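PDB 3B4N: endo-pectate lyase, which cleaves alpha-1,4-linked galacturonan by calcium-dependent elimination, probably within the chain and on highly methylated pectins as well as polygalacturonate. Local coordinates for residues E69-K74 against T205-I210; T160-R165 against T183-I188; V290-G295 against N333-R338. All coordinates share one frame; numbering follows the deposited sequence.

Overall arrangement
The chain is an N-terminal antiparallel beta-sandwich followed by a right-handed parallel beta-helix, and the three contacts sample both. Interaction 2 joins neighbouring coils of the helix, interaction 3 does the same far down the chain, and interaction 1 brings the sandwich against the coil next to interaction 2. Interactions 1 and 2 lie about 10 Å apart, centre to centre, and probably share backbone hydrogen bonds, Ile184 N to Thr205 O at 2.8 Å among them. Centre to centre, interaction 3 is about 20 Å from interaction 1 and about 25 Å from interaction 2. The calcium ion, held by Asp191, Ile192, Asn213 and Tyr218, lies about 13 Å from the Ile210 side chain.

Interaction 1: E69-K74 against T205-I210; sequences ETRTFK and TIVGGI
Thr72 pushes its methyl group into the bend formed by Gly208, Gly209 and Ile210, and this is the tight part of the contact. Its CG2 comes within 3.5 Å of Gly209 O and within 3.8 Å of Ile210 CD1, the end of the isoleucine chain reaching over to meet it. With chi1 at 64°, OG1 sits between the backbone N and the carbonyl carbon, while CG2 is set against the glycines; the hydroxyl is hydrogen-bonded to Asn240 O, which fixes its rotation. Arg71 adds its CB, 3.9 Å from Gly208 CA, an approach made easy by the missing side chain of the glycine, whose positive phi of 69° also suits that residue. No direct hydrogen bond joins the segments. A water bridges them, 2.8 Å from Arg71 O and 2.8 Å from Gly209 N, whose N-H it accepts.

Packing is looser toward the partly exposed side, where Arg71 CG only approaches Val207 CG1, at 4.3 Å. Beyond that point the arginine chain bends back to its own segment: NH1 donates to Thr70 O from above the carbonyl plane and also to Ala68 O. Thr70 OG1 in turn donates to Thr72 O at 3.0 Å, in the carbonyl plane on a lone pair, bracing the turn that leads into strand 72-75. What results is a domain interface, with the edge strand of an antiparallel sandwich, probably of fibronectin type III type, set against a glycine bend between two faces of a parallel beta-helix.

Interaction 2: T160-R165 against T183-I188; sequences TVKNLR and TIENVI
Thr160 and Thr183 share almost the same first torsion, chi1 -65° and -67°, which puts each OG1 beside its own backbone N and sends both side chains the same way, Thr160 OG1 resting 3.4 Å from Thr183 CB. Lys162 and Glu185 reach a similar side-by-side pose from different rotamers. The glutamate CG is anti to its backbone N (chi1 -177°) and both chains run on extended, so Lys162 CD passes 3.9 Å from Glu185 OE2. Their charged ends stay apart, with Lys162 NZ 4.9 Å from that oxygen; any attraction is therefore through space and probably modest.

On the reverse face the contacts are apolar and buried: Val161 CG1 lies beside Ile184 CG1, loosely, and Leu164 CB is 4.2 Å from Val187 CG2. Backbone bonds tie the parallel strands. Val161 O accepts from Glu185 N at 2.9 Å and Val161 N donates to Thr183 O, Asn163 N reaches Glu185 O, and past the corner Ile188 N binds Leu164 O at 2.8 Å; Leu164 N to Asn186 O is weak.

Arg165 lays its guanidinium obliquely against Ile188, NH2 to CD1 at 4.0 Å, while a salt bridge to Glu190 and a bond to Leu26 O hold that end. Met25 of strand 22-29, in the N-terminal domain, packs on both side chains. Asn163 and Asn186 occupy equivalent corners of successive coils, both with left-handed backbone angles. Their side chains cross with steeply inclined amide planes rather than stacking in parallel, but the position recalls the asparagine turns of pectate lyase parallel beta-helices.

Interaction 3: V290-G295 against N333-R338; sequences VATISG and NCKVSR
The Lys335 chain lies alongside Thr292 and crosses Val290, while Ile293 and Val336 meet on the buried face. Three backbone bonds join the parallel strands. Ala291 N donates to Asn333 O at 2.9 Å; Ala291 O accepts from Lys335 N at 2.8 Å, though the bond is bent to 132° at the hydrogen; and Ile293 N reaches Lys335 O at 3.1 Å. Lys335 centres an inverse gamma turn, closed by a weak bond from Val336 N to Cys334 O. Beyond it a water continues the pairing, giving to Ile293 O at 2.7 Å and taking from Ser337 N at 2.9 Å. Asn333 ND2 donates to Asp289 O, Cys334 N is bonded to Thr331 OG1, and Ser337 OG to Asp330 OD1.

Bent at chi2 (-73°), the lysine brings CG to 3.7 Å from Val290 CG1 before its end leads away. Val336 CG2 lies 3.8 Å from Ile293 CB.

With no helices in the chain, the neighbours are all strands and loops. Strand 264-268 bonds to the other edge of 290-293, so this is one more parallel pairing between beta-helix coils, and the Cys334-Cys309 disulfide ties strand 334-336 to strand 309-313.

Interaction 1: E69-K74 against T205-I210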
# COMPACT_ATOMS: atom_id res chain seq x y z
N GLU A 69 9.08 -13.11 -1.23
CA GLU A 69 8.76 -11.76 -1.68
C GLU A 69 7.64 -11.03 -0.96
O GLU A 69 7.69 -9.80 -0.81
CB GLU A 69 8.47 -11.80 -3.19
CG GLU A 69 9.64 -12.34 -4.04
CD GLU A 69 9.77 -13.87 -4.03
OE1 GLU A 69 10.90 -14.37 -4.19
OE2 GLU A 69 8.75 -14.58 -3.88
N THR A 70 6.64 -11.76 -0.51
CA THR A 70 5.53 -11.11 0.16
C THR A 70 5.95 -10.48 1.49
O THR A 70 6.92 -10.90 2.12
CB THR A 70 4.37 -12.10 0.40
OG1 THR A 70 3.23 -11.37 0.85
CG2 THR A 70 4.74 -13.15 1.46
N ARG A 71 5.22 -9.45 1.90
CA ARG A 71 5.48 -8.80 3.18
C ARG A 71 4.18 -8.67 3.95
O ARG A 71 4.10 -7.93 4.94
CB ARG A 71 6.13 -7.43 2.97
CG ARG A 71 7.56 -7.52 2.41
CD ARG A 71 8.53 -8.17 3.40
NE ARG A 71 9.91 -8.14 2.90
CZ ARG A 71 10.47 -9.09 2.15
NH1 ARG A 71 9.79 -10.18 1.79
NH2 ARG A 71 11.72 -8.96 1.75
N THR A 72 3.15 -9.38 3.49
CA THR A 72 1.85 -9.36 4.15
C THR A 72 1.25 -10.76 4.19
O THR A 72 1.64 -11.65 3.43
CB THR A 72 0.84 -8.43 3.43
OG1 THR A 72 0.57 -8.96 2.12
CG2 THR A 72 1.37 -6.99 3.32
N PHE A 73 0.28 -10.94 5.08
CA PHE A 73 -0.40 -12.22 5.23
C PHE A 73 -1.76 -11.97 5.87
O PHE A 73 -1.92 -11.02 6.64
CB PHE A 73 0.40 -13.15 6.15
CG PHE A 73 -0.26 -14.47 6.39
CD1 PHE A 73 -0.32 -15.42 5.38
CD2 PHE A 73 -0.83 -14.77 7.62
CE1 PHE A 73 -0.93 -16.65 5.58
CE2 PHE A 73 -1.45 -16.01 7.84
CZ PHE A 73 -1.50 -16.94 6.82
N LYS A 74 -2.74 -12.79 5.54
CA LYS A 74 -4.04 -12.66 6.16
C LYS A 74 -4.47 -13.98 6.77
O LYS A 74 -4.34 -15.04 6.16
CB LYS A 74 -5.09 -12.17 5.15
CG LYS A 74 -5.45 -13.14 4.06
CD LYS A 74 -6.53 -12.52 3.17
CE LYS A 74 -7.00 -13.49 2.10
NZ LYS A 74 -5.88 -13.92 1.21
N THR A 205 8.39 3.95 -3.84
CA THR A 205 8.17 2.51 -3.76
C THR A 205 7.39 2.12 -2.52
O THR A 205 7.77 2.49 -1.41
CB THR A 205 9.52 1.77 -3.74
OG1 THR A 205 10.27 2.12 -4.91
CG2 THR A 205 9.32 0.26 -3.72
N ILE A 206 6.30 1.38 -2.71
CA ILE A 206 5.47 0.87 -1.62
C ILE A 206 5.88 -0.60 -1.48
O ILE A 206 5.75 -1.37 -2.44
CB ILE A 206 3.97 0.93 -1.96
CG1 ILE A 206 3.56 2.34 -2.43
CG2 ILE A 206 3.16 0.50 -0.74
CD1 ILE A 206 3.88 3.47 -1.46
N VAL A 207 6.39 -0.97 -0.31
CA VAL A 207 6.85 -2.34 -0.05
C VAL A 207 5.96 -2.93 1.04
O VAL A 207 6.12 -2.64 2.23
CB VAL A 207 8.33 -2.37 0.43
CG1 VAL A 207 8.80 -3.81 0.59
CG2 VAL A 207 9.22 -1.65 -0.59
N GLY A 208 5.03 -3.78 0.62
CA GLY A 208 4.10 -4.34 1.58
C GLY A 208 3.16 -3.25 2.08
O GLY A 208 2.90 -2.26 1.38
N GLY A 209 2.65 -3.45 3.29
CA GLY A 209 1.72 -2.49 3.87
C GLY A 209 0.29 -2.95 3.67
O GLY A 209 0.01 -3.80 2.82
N ILE A 210 -0.62 -2.39 4.46
CA ILE A 210 -2.04 -2.73 4.39
C ILE A 210 -2.79 -1.41 4.40
O ILE A 210 -2.60 -0.61 5.32
CB ILE A 210 -2.49 -3.56 5.62
CG1 ILE A 210 -1.68 -4.86 5.72
CG2 ILE A 210 -3.98 -3.86 5.51
CD1 ILE A 210 -2.00 -5.89 4.67
O HOH W 1 4.10 -5.12 4.95

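Interaction 2: T160-R165 against T183-I188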
# COMPACT_ATOMS: atom_id res chain seq x y z
N THR A 160 13.33 6.81 3.46
CA THR A 160 12.51 5.63 3.69
C THR A 160 11.89 5.66 5.07
O THR A 160 12.54 6.06 6.04
CB THR A 160 13.35 4.33 3.58
OG1 THR A 160 13.82 4.19 2.23
CG2 THR A 160 12.51 3.10 3.95
N VAL A 161 10.63 5.27 5.17
CA VAL A 161 9.97 5.18 6.45
C VAL A 161 9.40 3.76 6.53
O VAL A 161 8.90 3.23 5.52
CB VAL A 161 8.84 6.22 6.62
CG1 VAL A 161 7.74 6.01 5.58
CG2 VAL A 161 8.27 6.12 8.03
N LYS A 162 9.51 3.12 7.68
CA LYS A 162 8.96 1.78 7.81
C LYS A 162 8.32 1.50 9.14
O LYS A 162 8.64 2.15 10.14
CB LYS A 162 10.03 0.72 7.51
CG LYS A 162 11.27 0.77 8.37
CD LYS A 162 12.30 -0.22 7.81
CE LYS A 162 13.58 -0.23 8.61
NZ LYS A 162 14.57 -1.15 7.97
N ASN A 163 7.38 0.55 9.14
CA ASN A 163 6.67 0.11 10.33
C ASN A 163 5.92 1.24 11.00
O ASN A 163 6.23 1.65 12.12
CB ASN A 163 7.67 -0.50 11.32
CG ASN A 163 8.58 -1.53 10.68
OD1 ASN A 163 9.79 -1.50 10.88
ND2 ASN A 163 8.00 -2.43 9.90
N LEU A 164 4.89 1.74 10.32
CA LEU A 164 4.12 2.86 10.84
C LEU A 164 2.64 2.62 10.61
O LEU A 164 2.26 2.05 9.59
CB LEU A 164 4.54 4.14 10.12
CG LEU A 164 3.82 5.46 10.45
CD1 LEU A 164 4.15 5.89 11.88
CD2 LEU A 164 4.27 6.53 9.46
N ARG A 165 1.82 3.04 11.56
CA ARG A 165 0.38 2.90 11.43
C ARG A 165 -0.23 4.29 11.43
O ARG A 165 0.14 5.15 12.23
CB ARG A 165 -0.21 2.10 12.61
CG ARG A 165 -1.69 1.75 12.45
CD ARG A 165 -2.27 1.23 13.77
NE ARG A 165 -1.47 0.14 14.31
CZ ARG A 165 -1.60 -1.13 13.97
NH1 ARG A 165 -0.81 -2.04 14.52
NH2 ARG A 165 -2.53 -1.51 13.10
N THR A 183 10.90 5.21 -0.09
CA THR A 183 10.32 3.90 0.13
C THR A 183 9.41 3.98 1.35
O THR A 183 9.78 4.53 2.39
CB THR A 183 11.41 2.83 0.32
OG1 THR A 183 12.12 2.67 -0.92
CG2 THR A 183 10.80 1.50 0.70
N ILE A 184 8.20 3.45 1.19
CA ILE A 184 7.19 3.41 2.24
C ILE A 184 7.02 1.92 2.47
O ILE A 184 6.36 1.22 1.70
CB ILE A 184 5.92 4.12 1.75
CG1 ILE A 184 6.25 5.59 1.44
CG2 ILE A 184 4.81 4.00 2.77
CD1 ILE A 184 5.10 6.38 0.81
N GLU A 185 7.64 1.45 3.54
CA GLU A 185 7.73 0.03 3.85
C GLU A 185 6.96 -0.40 5.08
O GLU A 185 7.19 0.08 6.18
CB GLU A 185 9.22 -0.30 3.99
CG GLU A 185 9.59 -1.73 4.24
CD GLU A 185 11.09 -1.94 4.18
OE1 GLU A 185 11.54 -3.09 4.33
OE2 GLU A 185 11.82 -0.94 3.98
N ASN A 186 6.04 -1.35 4.89
CA ASN A 186 5.20 -1.84 5.98
C ASN A 186 4.48 -0.74 6.73
O ASN A 186 4.65 -0.56 7.94
CB ASN A 186 6.00 -2.70 6.96
CG ASN A 186 5.08 -3.48 7.87
OD1 ASN A 186 4.02 -3.94 7.44
ND2 ASN A 186 5.48 -3.65 9.13
N VAL A 187 3.65 0.00 6.01
CA VAL A 187 2.85 1.05 6.61
C VAL A 187 1.41 0.57 6.55
O VAL A 187 1.00 -0.09 5.59
CB VAL A 187 3.01 2.40 5.87
CG1 VAL A 187 1.97 3.40 6.38
CG2 VAL A 187 4.42 2.96 6.11
N ILE A 188 0.66 0.85 7.61
CA ILE A 188 -0.74 0.44 7.69
C ILE A 188 -1.60 1.68 7.81
O ILE A 188 -1.39 2.50 8.70
CB ILE A 188 -0.99 -0.46 8.91
CG1 ILE A 188 -0.20 -1.77 8.75
CG2 ILE A 188 -2.49 -0.73 9.08
CD1 ILE A 188 -0.38 -2.74 9.90

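Interaction 3: V290-G295 against N333-R338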
# COMPACT_ATOMS: atom_id res chain seq x y z
N VAL A 290 2.64 5.24 -18.53
CA VAL A 290 2.59 3.81 -18.77
C VAL A 290 2.47 3.06 -17.46
O VAL A 290 3.27 3.27 -16.54
CB VAL A 290 3.84 3.28 -19.48
CG1 VAL A 290 3.66 1.78 -19.77
CG2 VAL A 290 4.08 4.05 -20.78
N ALA A 291 1.45 2.21 -17.36
CA ALA A 291 1.24 1.38 -16.18
C ALA A 291 1.65 -0.03 -16.55
O ALA A 291 1.11 -0.60 -17.49
CB ALA A 291 -0.22 1.40 -15.76
N THR A 292 2.61 -0.59 -15.82
CA THR A 292 3.10 -1.95 -16.07
C THR A 292 2.65 -2.74 -14.85
O THR A 292 3.16 -2.53 -13.75
CB THR A 292 4.62 -1.93 -16.22
OG1 THR A 292 4.96 -1.11 -17.36
CG2 THR A 292 5.17 -3.33 -16.44
N ILE A 293 1.71 -3.67 -15.07
CA ILE A 293 1.10 -4.44 -13.99
C ILE A 293 1.10 -5.96 -14.12
O ILE A 293 0.75 -6.49 -15.17
CB ILE A 293 -0.39 -4.02 -13.84
CG1 ILE A 293 -0.49 -2.52 -13.57
CG2 ILE A 293 -1.08 -4.81 -12.74
CD1 ILE A 293 -1.91 -1.99 -13.63
N SER A 294 1.46 -6.64 -13.03
CA SER A 294 1.45 -8.10 -12.95
C SER A 294 1.48 -8.46 -11.47
O SER A 294 1.75 -7.60 -10.62
CB SER A 294 2.66 -8.71 -13.68
OG SER A 294 3.90 -8.32 -13.11
N GLY A 295 1.17 -9.71 -11.16
CA GLY A 295 1.16 -10.15 -9.78
C GLY A 295 0.03 -9.54 -8.97
O GLY A 295 0.12 -9.45 -7.75
N ASN A 333 0.22 2.28 -23.39
CA ASN A 333 0.10 2.90 -22.08
C ASN A 333 -0.40 2.00 -20.97
O ASN A 333 -0.21 2.30 -19.79
CB ASN A 333 -0.76 4.15 -22.23
CG ASN A 333 -0.24 5.06 -23.31
OD1 ASN A 333 -0.69 5.01 -24.46
ND2 ASN A 333 0.75 5.87 -22.97
N CYS A 334 -1.05 0.90 -21.33
CA CYS A 334 -1.54 -0.06 -20.36
C CYS A 334 -0.82 -1.38 -20.60
O CYS A 334 -1.30 -2.25 -21.33
CB CYS A 334 -3.04 -0.25 -20.48
SG CYS A 334 -4.05 1.05 -19.71
N LYS A 335 0.36 -1.50 -20.00
CA LYS A 335 1.18 -2.69 -20.14
C LYS A 335 0.75 -3.72 -19.11
O LYS A 335 1.47 -4.02 -18.15
CB LYS A 335 2.66 -2.35 -19.97
CG LYS A 335 3.27 -1.59 -21.15
CD LYS A 335 3.46 -2.51 -22.35
CE LYS A 335 4.15 -1.79 -23.51
NZ LYS A 335 4.33 -2.70 -24.68
N VAL A 336 -0.46 -4.23 -19.29
CA VAL A 336 -1.01 -5.25 -18.43
C VAL A 336 -1.69 -6.27 -19.34
O VAL A 336 -2.38 -5.91 -20.30
CB VAL A 336 -2.02 -4.65 -17.40
CG1 VAL A 336 -3.19 -4.00 -18.12
CG2 VAL A 336 -2.52 -5.75 -16.47
N SER A 337 -1.45 -7.54 -19.06
CA SER A 337 -2.04 -8.63 -19.84
C SER A 337 -3.01 -9.37 -18.94
O SER A 337 -2.95 -9.25 -17.71
CB SER A 337 -0.95 -9.59 -20.32
OG SER A 337 0.07 -8.94 -21.06
N ARG A 338 -3.91 -10.15 -19.53
CA ARG A 338 -4.87 -10.91 -18.74
C ARG A 338 -4.18 -11.80 -17.71
O ARG A 338 -4.72 -12.05 -16.64
CB ARG A 338 -5.74 -11.80 -19.64
CG ARG A 338 -7.11 -11.24 -19.94
CD ARG A 338 -7.08 -10.26 -21.09
NE ARG A 338 -8.43 -9.92 -21.54
CZ ARG A 338 -8.68 -9.28 -22.68
NH1 ARG A 338 -9.93 -9.00 -23.01
NH2 ARG A 338 -7.69 -8.92 -23.48
O HOH W 2 0.67 -8.28 -17.23